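Local structure of putative mandelate racemase (Zymomonas mobilis, 2OX4) at residues 123-128 against 364-369. The protein is a magnesium-binding member of the enolase superfamily, related to mandelate racemase, and probably acts as a lyase, perhaps a dehydratase. Numbering follows the deposited sequence.
Sequences REDLRV and KGRYKV
Arg366 grips the carboxylate of Asp125 side-on, NE to OD1 at 2.9 Å and NH1 to OD2 at 3.0 Å. Both bonds are nearly straight and lie in the guanidinium plane, yet they meet the oxygens from above the carboxylate plane, the two planes being 45° apart. Bends at chi2 (-58°) and chi3 (-73°) fold the arginine back over strand 126-128, laying one guanidinium face over the backbone N of Arg127, while Arg366 NH2 lies 3.6 Å from Arg127 CB. With an alanine in place of Arg366, the Asp125 carboxylate would probably lose both bonds and the backbone at Arg127 its cover. The extended Arg127 chain puts its guanidinium in salt bridges with Asp163 and Asp211. Leu126 and Tyr367 form an antiparallel hydrogen-bonded pair, Leu126 N to Tyr367 O at 2.8 Å and Tyr367 N to Leu126 O at 2.9 Å. On the face opposite the arginines, beta-branched Val128 sets CG2 obliquely against the Tyr367 ring, 3.6 Å from CD1; this ring also meets His341 and His343 edge-to-face, and its hydroxyl bonds Tyr360 O. Gly365 takes a positive phi, which favours glycine, and its O accepts a weak bond from Val128 N. Strand 366-367 thus pairs antiparallel with the start of strand 126-131, which is flanked by parallel strands 164-167 and 341-344 in the enolase-superfamily barrel. Leu126 and Tyr367 pack against helix 322-333, whereas the partly exposed face of Arg127 and Arg366 is held by paired charges, whose two-point geometry probably restrains Arg366 from turning.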
ATOM      1  N   ARG C 123      18.776 -14.966  31.937  1.00 12.96           N
ATOM      2  CA  ARG C 123      20.190 -15.283  31.761  1.00 12.35           C
ATOM      3  C   ARG C 123      20.885 -14.982  33.089  1.00 12.38           C
ATOM      4  O   ARG C 123      20.346 -14.255  33.932  1.00 14.31           O
ATOM      5  CB  ARG C 123      20.805 -14.433  30.640  1.00 12.54           C
ATOM      6  CG  ARG C 123      20.637 -12.920  30.820  1.00  9.82           C
ATOM      7  CD  ARG C 123      20.859 -12.167  29.485  1.00 11.94           C
ATOM      8  NE  ARG C 123      19.839 -12.523  28.496  1.00 12.74           N
ATOM      9  CZ  ARG C 123      18.601 -12.038  28.489  1.00 14.07           C
ATOM     10  NH1 ARG C 123      18.230 -11.132  29.395  1.00  9.09           N
ATOM     11  NH2 ARG C 123      17.742 -12.442  27.561  1.00 11.76           N
ATOM     12  N   GLU C 124      22.076 -15.537  33.279  1.00 13.65           N
ATOM     13  CA  GLU C 124      22.765 -15.402  34.565  1.00 14.18           C
ATOM     14  C   GLU C 124      23.572 -14.111  34.676  1.00 12.99           C
ATOM     15  O   GLU C 124      23.823 -13.626  35.782  1.00 14.46           O
ATOM     16  CB  GLU C 124      23.659 -16.623  34.835  1.00 18.92           C
ATOM     17  CG  GLU C 124      22.874 -17.900  35.181  1.00 26.00           C
ATOM     18  CD  GLU C 124      21.820 -17.690  36.281  1.00 46.70           C
ATOM     19  OE1 GLU C 124      22.170 -17.232  37.393  1.00 40.01           O
ATOM     20  OE2 GLU C 124      20.630 -17.989  36.036  1.00 41.43           O
ATOM     21  N   ASP C 125      23.994 -13.570  33.533  1.00 13.46           N
ATOM     22  CA  ASP C 125      24.675 -12.275  33.501  1.00 10.61           C
ATOM     23  C   ASP C 125      24.445 -11.596  32.145  1.00 13.85           C
ATOM     24  O   ASP C 125      23.784 -12.164  31.274  1.00 13.88           O
ATOM     25  CB  ASP C 125      26.179 -12.404  33.849  1.00 13.11           C
ATOM     26  CG  ASP C 125      26.999 -13.083  32.750  1.00 22.72           C
ATOM     27  OD1 ASP C 125      28.249 -13.024  32.825  1.00 20.14           O
ATOM     28  OD2 ASP C 125      26.423 -13.683  31.817  1.00 19.02           O
ATOM     29  N   LEU C 126      24.994 -10.394  31.975  1.00 10.18           N
ATOM     30  CA  LEU C 126      24.732  -9.579  30.787  1.00 10.89           C
ATOM     31  C   LEU C 126      26.047  -9.182  30.124  1.00 11.78           C
ATOM     32  O   LEU C 126      26.937  -8.646  30.783  1.00 13.51           O
ATOM     33  CB  LEU C 126      23.975  -8.302  31.181  1.00 11.60           C
ATOM     34  CG  LEU C 126      22.687  -8.383  32.013  1.00 16.19           C
ATOM     35  CD1 LEU C 126      22.271  -6.977  32.420  1.00 19.44           C
ATOM     36  CD2 LEU C 126      21.562  -9.044  31.258  1.00 22.22           C
ATOM     37  N   ARG C 127      26.145  -9.429  28.822  1.00 12.14           N
ATOM     38  CA  ARG C 127      27.218  -8.869  28.004  1.00  9.89           C
ATOM     39  C   ARG C 127      27.186  -7.343  28.032  1.00 11.13           C
ATOM     40  O   ARG C 127      26.116  -6.739  28.003  1.00 10.95           O
ATOM     41  CB  ARG C 127      27.093  -9.364  26.570  1.00 12.28           C
ATOM     42  CG  ARG C 127      28.256  -8.964  25.698  1.00 12.25           C
ATOM     43  CD  ARG C 127      28.066  -9.400  24.254  1.00 12.68           C
ATOM     44  NE  ARG C 127      29.261  -9.100  23.475  1.00 13.96           N
ATOM     45  CZ  ARG C 127      29.298  -8.981  22.149  1.00 17.65           C
ATOM     46  NH1 ARG C 127      28.195  -9.141  21.418  1.00 13.69           N
ATOM     47  NH2 ARG C 127      30.446  -8.693  21.549  1.00 11.96           N
ATOM     48  N   VAL C 128      28.364  -6.725  28.100  1.00 11.24           N
ATOM     49  CA  VAL C 128      28.475  -5.270  28.215  1.00 12.43           C
ATOM     50  C   VAL C 128      29.401  -4.718  27.133  1.00 15.23           C
ATOM     51  O   VAL C 128      30.388  -5.360  26.767  1.00 13.77           O
ATOM     52  CB  VAL C 128      29.023  -4.842  29.614  1.00 10.34           C
ATOM     53  CG1 VAL C 128      29.002  -3.344  29.753  1.00 12.64           C
ATOM     54  CG2 VAL C 128      28.206  -5.477  30.750  1.00 14.62           C
ATOM     55  N   LYS C 364      35.179  -8.165  34.080  1.00 16.60           N
ATOM     56  CA  LYS C 364      35.599  -8.813  32.827  1.00 16.82           C
ATOM     57  C   LYS C 364      34.534  -8.691  31.722  1.00 16.26           C
ATOM     58  O   LYS C 364      34.207  -9.664  31.044  1.00 18.34           O
ATOM     59  CB  LYS C 364      35.995 -10.281  33.062  1.00 21.61           C
ATOM     60  CG  LYS C 364      37.316 -10.474  33.816  1.00 31.25           C
ATOM     61  CD  LYS C 364      38.530 -10.243  32.910  1.00 56.92           C
ATOM     62  CE  LYS C 364      39.408  -9.099  33.424  1.00 60.97           C
ATOM     63  NZ  LYS C 364      40.407  -8.631  32.416  1.00 50.73           N
ATOM     64  N   GLY C 365      33.990  -7.485  31.577  1.00 17.95           N
ATOM     65  CA  GLY C 365      33.021  -7.173  30.522  1.00 14.34           C
ATOM     66  C   GLY C 365      31.623  -7.749  30.723  1.00 16.09           C
ATOM     67  O   GLY C 365      30.813  -7.763  29.788  1.00 17.72           O
ATOM     68  N   ARG C 366      31.335  -8.223  31.933  1.00 14.05           N
ATOM     69  CA  ARG C 366      30.035  -8.826  32.266  1.00 13.83           C
ATOM     70  C   ARG C 366      29.367  -8.068  33.421  1.00 16.35           C
ATOM     71  O   ARG C 366      30.032  -7.680  34.379  1.00 15.13           O
ATOM     72  CB  ARG C 366      30.194 -10.299  32.686  1.00 13.78           C
ATOM     73  CG  ARG C 366      30.992 -11.195  31.746  1.00 18.72           C
ATOM     74  CD  ARG C 366      30.418 -11.238  30.329  1.00 18.91           C
ATOM     75  NE  ARG C 366      29.175 -12.006  30.225  1.00 16.67           N
ATOM     76  CZ  ARG C 366      28.591 -12.315  29.070  1.00 19.33           C
ATOM     77  NH1 ARG C 366      27.464 -13.019  29.058  1.00 16.43           N
ATOM     78  NH2 ARG C 366      29.142 -11.929  27.922  1.00 18.94           N
ATOM     79  N   TYR C 367      28.047  -7.891  33.342  1.00 12.58           N
ATOM     80  CA  TYR C 367      27.273  -7.365  34.468  1.00 12.02           C
ATOM     81  C   TYR C 367      26.392  -8.433  35.122  1.00 17.32           C
ATOM     82  O   TYR C 367      25.764  -9.234  34.435  1.00 16.14           O
ATOM     83  CB  TYR C 367      26.360  -6.227  33.995  1.00 13.64           C
ATOM     84  CG  TYR C 367      26.727  -4.828  34.464  1.00 15.41           C
ATOM     85  CD1 TYR C 367      26.712  -3.766  33.568  1.00 16.54           C
ATOM     86  CD2 TYR C 367      27.065  -4.562  35.798  1.00 14.36           C
ATOM     87  CE1 TYR C 367      27.014  -2.472  33.967  1.00 14.02           C
ATOM     88  CE2 TYR C 367      27.380  -3.266  36.208  1.00 14.54           C
ATOM     89  CZ  TYR C 367      27.353  -2.231  35.287  1.00 16.32           C
ATOM     90  OH  TYR C 367      27.653  -0.937  35.654  1.00 18.61           O
ATOM     91  N   LYS C 368      26.313  -8.414  36.449  1.00 13.30           N
ATOM     92  CA  LYS C 368      25.266  -9.143  37.167  1.00 13.26           C
ATOM     93  C   LYS C 368      24.219  -8.169  37.705  1.00  9.12           C
ATOM     94  O   LYS C 368      24.547  -7.047  38.090  1.00 12.84           O
ATOM     95  CB  LYS C 368      25.873  -9.959  38.314  1.00 18.80           C
ATOM     96  CG  LYS C 368      26.486 -11.282  37.863  1.00 23.43           C
ATOM     97  CD  LYS C 368      27.237 -11.956  38.997  1.00 38.86           C
ATOM     98  CE  LYS C 368      28.055 -13.135  38.490  1.00 44.13           C
ATOM     99  NZ  LYS C 368      27.194 -14.251  38.012  1.00 59.41           N
ATOM    100  N   VAL C 369      22.961  -8.595  37.734  1.00 12.59           N
ATOM    101  CA  VAL C 369      21.898  -7.756  38.304  1.00 12.55           C
ATOM    102  C   VAL C 369      22.081  -7.652  39.827  1.00 13.21           C
ATOM    103  O   VAL C 369      22.488  -8.634  40.464  1.00 14.02           O
ATOM    104  CB  VAL C 369      20.492  -8.306  37.941  1.00 15.02           C
ATOM    105  CG1 VAL C 369      20.194  -9.618  38.680  1.00 11.59           C
ATOM    106  CG2 VAL C 369      19.405  -7.257  38.188  1.00 12.71           C
TER
HETATM  107  O   HOH W   1      22.873 -11.520  37.290  1.00 15.91           O
HETATM  108  O   HOH W   2      31.965  -7.450  27.096  1.00 16.32           O